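PDB 3QZB: putative superoxide reductase from Thermotoga maritima, which probably reduces superoxide to hydrogen peroxide at a mononuclear iron centre, using electrons delivered by rubredoxin. Local coordinates for residues P56-T60 with T61-I65; G97-G101 with A102-E106. All coordinates share one frame; numbering follows the deposited sequence.

Interaction 1: residues P56-T60 with T61-I65. With FE (Fe (III) ion), chain B.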
ATOM      1  N   PRO A  56     -13.947   3.525 -21.390  1.00 11.26           N
ATOM      2  CA  PRO A  56     -14.148   2.903 -20.104  1.00 14.38           C
ATOM      3  C   PRO A  56     -13.321   1.618 -19.909  1.00 10.72           C
ATOM      4  O   PRO A  56     -13.054   0.870 -20.856  1.00 11.95           O
ATOM      5  CB  PRO A  56     -15.629   2.561 -20.091  1.00 16.47           C
ATOM      6  CG  PRO A  56     -16.235   3.041 -21.309  1.00 18.35           C
ATOM      7  CD  PRO A  56     -15.221   3.674 -22.168  1.00 14.54           C
ATOM      8  N   HIS A  57     -12.926   1.400 -18.652  1.00  9.94           N
ATOM      9  CA  HIS A  57     -12.261   0.165 -18.282  1.00  9.49           C
ATOM     10  C   HIS A  57     -13.194  -0.625 -17.377  1.00  8.37           C
ATOM     11  O   HIS A  57     -13.827  -0.066 -16.487  1.00  8.41           O
ATOM     12  CB  HIS A  57     -10.907   0.436 -17.584  1.00  8.94           C
ATOM     13  CG  HIS A  57     -10.083  -0.810 -17.356  1.00  8.68           C
ATOM     14  ND1 HIS A  57     -10.373  -1.702 -16.340  1.00  7.14           N
ATOM     15  CD2 HIS A  57      -9.010  -1.328 -18.017  1.00  7.94           C
ATOM     16  CE1 HIS A  57      -9.524  -2.720 -16.394  1.00  6.37           C
ATOM     17  NE2 HIS A  57      -8.694  -2.532 -17.397  1.00  6.68           N
ATOM     18  N   PRO A  58     -13.247  -1.970 -17.549  1.00  8.46           N
ATOM     19  CA  PRO A  58     -14.044  -2.789 -16.634  1.00  7.81           C
ATOM     20  C   PRO A  58     -13.693  -2.660 -15.175  1.00  7.86           C
ATOM     21  O   PRO A  58     -12.530  -2.302 -14.821  1.00  7.86           O
ATOM     22  CB  PRO A  58     -13.761  -4.220 -17.135  1.00 10.85           C
ATOM     23  CG  PRO A  58     -13.424  -4.060 -18.573  1.00 10.70           C
ATOM     24  CD  PRO A  58     -12.641  -2.764 -18.628  1.00  9.48           C
ATOM     25  N   ASN A  59     -14.637  -2.993 -14.312  1.00  6.95           N
ATOM     26  CA  ASN A  59     -14.331  -3.120 -12.892  1.00  6.56           C
ATOM     27  C   ASN A  59     -15.125  -4.303 -12.391  1.00  6.96           C
ATOM     28  O   ASN A  59     -16.173  -4.191 -11.775  1.00  9.31           O
ATOM     29  CB  ASN A  59     -14.730  -1.882 -12.156  1.00  8.07           C
ATOM     30  CG  ASN A  59     -14.186  -1.848 -10.748  1.00  6.85           C
ATOM     31  OD1 ASN A  59     -13.547  -2.811 -10.276  1.00  7.34           O
ATOM     32  ND2 ASN A  59     -14.424  -0.720 -10.055  1.00  8.15           N
ATOM     33  N   THR A  60     -14.618  -5.495 -12.699  1.00  7.31           N
ATOM     34  CA  THR A  60     -15.212  -6.752 -12.269  1.00  7.18           C
ATOM     35  C   THR A  60     -14.272  -7.446 -11.310  1.00  8.80           C
ATOM     36  O   THR A  60     -13.087  -7.086 -11.192  1.00  7.77           O
ATOM     37  CB  THR A  60     -15.527  -7.674 -13.472  1.00  8.88           C
ATOM     38  OG1 THR A  60     -14.263  -8.093 -14.014  1.00  8.46           O
ATOM     39  CG2 THR A  60     -16.387  -6.953 -14.535  1.00 10.07           C
ATOM     40  N   THR A  61     -14.747  -8.523 -10.670  1.00  8.85           N
ATOM     41  CA  THR A  61     -13.902  -9.236  -9.811  1.00  8.88           C
ATOM     42  C   THR A  61     -12.678  -9.813 -10.561  1.00  9.04           C
ATOM     43  O   THR A  61     -11.573  -9.846 -10.053  1.00 10.30           O
ATOM     44  CB  THR A  61     -14.725 -10.350  -9.114  1.00 10.33           C
ATOM     45  OG1 THR A  61     -15.837  -9.778  -8.363  1.00 11.15           O
ATOM     46  CG2 THR A  61     -13.877 -11.237  -8.193  1.00 11.55           C
ATOM     47  N   GLU A  62     -12.882 -10.248 -11.807  1.00  8.33           N
ATOM     48  CA  GLU A  62     -11.846 -10.835 -12.615  1.00  9.97           C
ATOM     49  C   GLU A  62     -10.892  -9.847 -13.272  1.00  8.41           C
ATOM     50  O   GLU A  62      -9.752 -10.214 -13.555  1.00 10.29           O
ATOM     51  CB  GLU A  62     -12.479 -11.753 -13.702  1.00 10.94           C
ATOM     52  CG  GLU A  62     -13.383 -12.853 -13.150  1.00 14.32           C
ATOM     53  CD  GLU A  62     -14.799 -12.402 -12.654  1.00 15.21           C
ATOM     54  OE1 GLU A  62     -15.297 -11.278 -12.956  1.00 11.91           O
ATOM     55  OE2 GLU A  62     -15.461 -13.259 -11.986  1.00 19.71           O
ATOM     56  N   HIS A  63     -11.370  -8.621 -13.525  1.00  7.52           N
ATOM     57  CA  HIS A  63     -10.609  -7.662 -14.334  1.00  7.01           C
ATOM     58  C   HIS A  63     -10.883  -6.264 -13.805  1.00  6.61           C
ATOM     59  O   HIS A  63     -11.988  -5.747 -13.936  1.00  6.62           O
ATOM     60  CB  HIS A  63     -11.007  -7.751 -15.797  1.00  6.91           C
ATOM     61  CG  HIS A  63     -10.260  -6.824 -16.702  1.00  6.78           C
ATOM     62  ND1 HIS A  63     -10.784  -6.422 -17.903  1.00  7.64           N
ATOM     63  CD2 HIS A  63      -9.071  -6.169 -16.557  1.00  6.52           C
ATOM     64  CE1 HIS A  63      -9.927  -5.577 -18.470  1.00  7.67           C
ATOM     65  NE2 HIS A  63      -8.866  -5.402 -17.671  1.00  6.37           N
ATOM     66  N   HIS A  64      -9.838  -5.593 -13.316  1.00  5.96           N
ATOM     67  CA  HIS A  64      -9.990  -4.277 -12.719  1.00  6.23           C
ATOM     68  C   HIS A  64      -8.666  -3.577 -12.601  1.00  5.06           C
ATOM     69  O   HIS A  64      -7.606  -4.211 -12.544  1.00  6.10           O
ATOM     70  CB  HIS A  64     -10.645  -4.414 -11.317  1.00  5.81           C
ATOM     71  CG  HIS A  64      -9.931  -5.396 -10.414  1.00  6.01           C
ATOM     72  ND1 HIS A  64     -10.417  -6.666 -10.198  1.00  6.96           N
ATOM     73  CD2 HIS A  64      -8.786  -5.317  -9.702  1.00  5.76           C
ATOM     74  CE1 HIS A  64      -9.581  -7.300  -9.391  1.00  7.21           C
ATOM     75  NE2 HIS A  64      -8.565  -6.526  -9.106  1.00  7.05           N
ATOM     76  N   ILE A  65      -8.732  -2.261 -12.534  1.00  5.15           N
ATOM     77  CA  ILE A  65      -7.547  -1.453 -12.163  1.00  5.53           C
ATOM     78  C   ILE A  65      -7.336  -1.498 -10.666  1.00  5.25           C
ATOM     79  O   ILE A  65      -8.219  -1.239  -9.877  1.00  5.87           O
ATOM     80  CB  ILE A  65      -7.756  -0.004 -12.625  1.00  5.48           C
ATOM     81  CG1 ILE A  65      -8.061   0.086 -14.132  1.00  6.38           C
ATOM     82  CG2 ILE A  65      -6.548   0.867 -12.207  1.00  6.57           C
ATOM     83  CD1 ILE A  65      -7.011  -0.545 -15.004  1.00  7.68           C
TER
HETATM   84 FE    FE B 132      -7.208  -4.068 -18.022  1.00  5.79          FE
HETATM   85  O   HOH W   1     -11.236  -0.946 -12.526  1.00  8.19           O

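Interaction 2: residues G97-G101 with A102-E106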
ATOM      1  N   GLY A  97     -20.885 -14.580  -4.227  1.00 12.17           N
ATOM      2  CA  GLY A  97     -20.289 -14.813  -5.533  1.00 13.30           C
ATOM      3  C   GLY A  97     -19.585 -13.616  -6.082  1.00  9.61           C
ATOM      4  O   GLY A  97     -19.738 -12.452  -5.636  1.00 11.42           O
ATOM      5  N   PRO A  98     -18.727 -13.822  -7.096  1.00 11.11           N
ATOM      6  CA  PRO A  98     -18.064 -12.681  -7.750  1.00 11.27           C
ATOM      7  C   PRO A  98     -19.116 -11.838  -8.465  1.00 10.46           C
ATOM      8  O   PRO A  98     -20.136 -12.330  -8.917  1.00 11.21           O
ATOM      9  CB  PRO A  98     -17.116 -13.345  -8.772  1.00 12.86           C
ATOM     10  CG  PRO A  98     -17.783 -14.641  -9.058  1.00 11.87           C
ATOM     11  CD  PRO A  98     -18.410 -15.090  -7.757  1.00 12.00           C
ATOM     12  N   ASN A  99     -18.869 -10.542  -8.500  1.00 11.12           N
ATOM     13  CA  ASN A  99     -19.706  -9.632  -9.265  1.00 11.27           C
ATOM     14  C   ASN A  99     -21.126  -9.484  -8.747  1.00 10.76           C
ATOM     15  O   ASN A  99     -21.954  -8.959  -9.466  1.00 12.65           O
ATOM     16  CB  ASN A  99     -19.689  -9.955 -10.786  1.00 10.84           C
ATOM     17  CG  ASN A  99     -18.291  -9.903 -11.306  1.00 11.05           C
ATOM     18  OD1 ASN A  99     -17.640  -8.839 -11.216  1.00 14.01           O
ATOM     19  ND2 ASN A  99     -17.811 -10.993 -11.853  1.00 13.39           N
ATOM     20  N   ILE A 100     -21.394  -9.907  -7.518  0.60 10.72           N
ATOM     21  CA  ILE A 100     -22.691  -9.559  -6.904  0.60 11.84           C
ATOM     22  C   ILE A 100     -22.471  -8.909  -5.514  0.60 10.61           C
ATOM     23  O   ILE A 100     -23.423  -8.765  -4.749  0.60 10.96           O
ATOM     24  CB  ILE A 100     -23.749 -10.712  -6.872  0.60 13.23           C
ATOM     25  CG1 ILE A 100     -23.192 -11.820  -5.988  0.60  9.07           C
ATOM     26  CG2 ILE A 100     -24.174 -11.207  -8.359  0.60 16.16           C
ATOM     27  CD1 ILE A 100     -24.319 -12.930  -5.765  0.60 14.02           C
ATOM     28  N   GLY A 101     -21.268  -8.440  -5.201  1.00  9.54           N
ATOM     29  CA  GLY A 101     -21.057  -7.726  -3.949  1.00  8.78           C
ATOM     30  C   GLY A 101     -21.612  -6.292  -3.986  1.00  7.15           C
ATOM     31  O   GLY A 101     -22.035  -5.748  -5.029  1.00  8.35           O
ATOM     32  N   ALA A 102     -21.581  -5.664  -2.831  1.00  7.22           N
ATOM     33  CA  ALA A 102     -22.222  -4.364  -2.625  1.00  9.56           C
ATOM     34  C   ALA A 102     -21.421  -3.169  -3.125  1.00  7.78           C
ATOM     35  O   ALA A 102     -22.003  -2.094  -3.161  1.00  8.16           O
ATOM     36  CB  ALA A 102     -22.512  -4.182  -1.161  1.00 11.86           C
ATOM     37  N   VAL A 103     -20.115  -3.338  -3.384  1.00  6.80           N
ATOM     38  CA  VAL A 103     -19.271  -2.148  -3.533  1.00  6.25           C
ATOM     39  C   VAL A 103     -18.174  -2.367  -4.560  1.00  6.22           C
ATOM     40  O   VAL A 103     -17.508  -3.429  -4.641  1.00  6.38           O
ATOM     41  CB  VAL A 103     -18.679  -1.666  -2.196  1.00  6.86           C
ATOM     42  CG1 VAL A 103     -17.962  -2.793  -1.426  1.00  8.66           C
ATOM     43  CG2 VAL A 103     -17.783  -0.430  -2.330  1.00  8.50           C
ATOM     44  N   TYR A 104     -17.929  -1.311  -5.347  1.00  5.92           N
ATOM     45  CA  TYR A 104     -16.848  -1.208  -6.335  1.00  5.70           C
ATOM     46  C   TYR A 104     -16.132   0.111  -6.148  1.00  6.38           C
ATOM     47  O   TYR A 104     -16.786   1.132  -5.955  1.00  7.71           O
ATOM     48  CB  TYR A 104     -17.394  -1.217  -7.778  1.00  6.48           C
ATOM     49  CG  TYR A 104     -18.146  -2.494  -8.144  1.00  6.69           C
ATOM     50  CD1 TYR A 104     -19.446  -2.716  -7.713  1.00  7.30           C
ATOM     51  CD2 TYR A 104     -17.541  -3.459  -8.910  1.00  8.22           C
ATOM     52  CE1 TYR A 104     -20.117  -3.895  -8.014  1.00  9.41           C
ATOM     53  CE2 TYR A 104     -18.231  -4.643  -9.234  1.00  8.70           C
ATOM     54  CZ  TYR A 104     -19.508  -4.868  -8.755  1.00  9.39           C
ATOM     55  OH  TYR A 104     -20.134  -6.058  -9.101  1.00 11.14           O
ATOM     56  N   THR A 105     -14.801   0.099  -6.266  1.00  5.38           N
ATOM     57  CA  THR A 105     -13.998   1.322  -6.208  1.00  4.89           C
ATOM     58  C   THR A 105     -13.480   1.618  -7.601  1.00  5.36           C
ATOM     59  O   THR A 105     -12.751   0.799  -8.196  1.00  5.86           O
ATOM     60  CB  THR A 105     -12.811   1.189  -5.264  1.00  5.80           C
ATOM     61  OG1 THR A 105     -13.282   0.592  -4.054  1.00  6.32           O
ATOM     62  CG2 THR A 105     -12.186   2.572  -5.057  1.00  6.46           C
ATOM     63  N   GLU A 106     -13.856   2.788  -8.138  1.00  6.05           N
ATOM     64  CA  GLU A 106     -13.432   3.187  -9.460  1.00  5.61           C
ATOM     65  C   GLU A 106     -12.016   3.747  -9.471  1.00  5.22           C
ATOM     66  O   GLU A 106     -11.576   4.344  -8.488  1.00  5.91           O
ATOM     67  CB  GLU A 106     -14.392   4.212 -10.082  1.00  6.95           C
ATOM     68  CG  GLU A 106     -15.820   3.659 -10.294  1.00  8.21           C
ATOM     69  CD  GLU A 106     -15.835   2.599 -11.381  1.00 10.20           C
ATOM     70  OE1 GLU A 106     -15.607   2.975 -12.531  1.00 17.24           O
ATOM     71  OE2 GLU A 106     -16.021   1.406 -11.104  1.00 11.72           O
TER
HETATM   72  O   HOH W   2     -22.516  -6.288  -7.669  1.00 13.62           O
HETATM   73  O   HOH W   3     -19.292  -6.752 -11.902  1.00 17.38           O

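Interaction 1: residues P56-T60 with T61-I65
H57 and H63 converge on one iron(III) ion, each giving it NE2 at 2.2 Å. Their rings form an offset edge-to-face pair, the edge of H57 turned to the face of H63 with the planes 69° apart, and the shared metal brings the two NE2 atoms close together without any hydrogen bond between them. Both side chains extend with CG anti to the backbone N, which carries the imidazoles out of the loop to the ion.

The H57 ring is held on several sides. I65 CD1 sits over the middle of one face, 3.5 Å from the ring centroid, in a CH-pi contact; P58 CD lies off-centre against the opposite face. ND1 donates to P58 O at 2.7 Å, in the carbonyl plane on a lone pair, which fixes the rotation of the ring. A water joins P58 O to I65 N.

Farther round the loop, T60 N gives a nearly straight bond to H63 O (2.9 Å, 166°). H63 N reaches both T60 O and T60 OG1. T60 O also takes H64 ND1 at 2.9 Å, close to the plane of that imidazole.

With H29, H130 and C127 completing the coordination, this is the iron centre of four histidines and one cysteine characteristic of superoxide reductases of the desulfoferrodoxin family.

Interaction 2: residues G97-G101 with A102-E106
Y104 swings back from its strand toward the loop before it, and its hydroxyl passes N99 O, the two oxygens being 3.4 Å apart in a geometry that is wrong for a hydrogen bond. Starting at CB, the side chain leaves the strand with CG on the far side from the backbone C (chi1 -61°), which sends the ring back along the chain instead of on toward E106. Of the ring carbons, CE1 is the one that comes near, lying 4.0 Å from G101 O in a loose, oblique approach.

The real link is made at the tip, through water. One water lies in the ring plane at the edge, 2.8 Å from Y104 OH; it donates to G101 O at 2.7 Å and more weakly to N99 O, tying the phenol to two carbonyls of the loop. A second water, 3.0 Å from Y104 OH, donates to N99 OD1 at 2.7 Å. The hydroxyl therefore has two water partners, one leading to backbone and the other to a side-chain amide. N99 OD1 also accepts from T61 N, while N99 ND2 has E62 as its partner, so the amide is fixed at both ends.

The loop itself makes a type II turn from G97 to I100, with N99 at its third position in a left-handed backbone conformation (phi 67°, psi 16°).

After A102 the chain enters strand 103-115. There V103 to E106 pair antiparallel with a strand of a neighbouring subunit, another copy of this protein, continuing the sheet across the interface, while backbone bonds from G101 and V103 to G92 and from T105 to A90 tie the segment to an earlier part of the same loop, before strand 103-115.

Interactions 1 and 2 sit side by side, their centres about 10 Å apart, and touch at two polar points. E62 OE1 of the iron-binding loop accepts a hydrogen bond from N99 ND2 at 2.8 Å, and N59 ND2 donates one to E106 OE2 at 2.9 Å. Between them, N59 O packs against Y104 CD2 at 3.3 Å. The 97-106 segment thus packs against the 56-65 loop on residues that are not themselves ligands. The side chain of N99 is about 13 Å from the bound Fe (III) ion. It is about 8 Å from the side chain of H63. Interaction 1 supplies metal ligands; interaction 2 binds none, and joins that loop to a sheet shared between subunits.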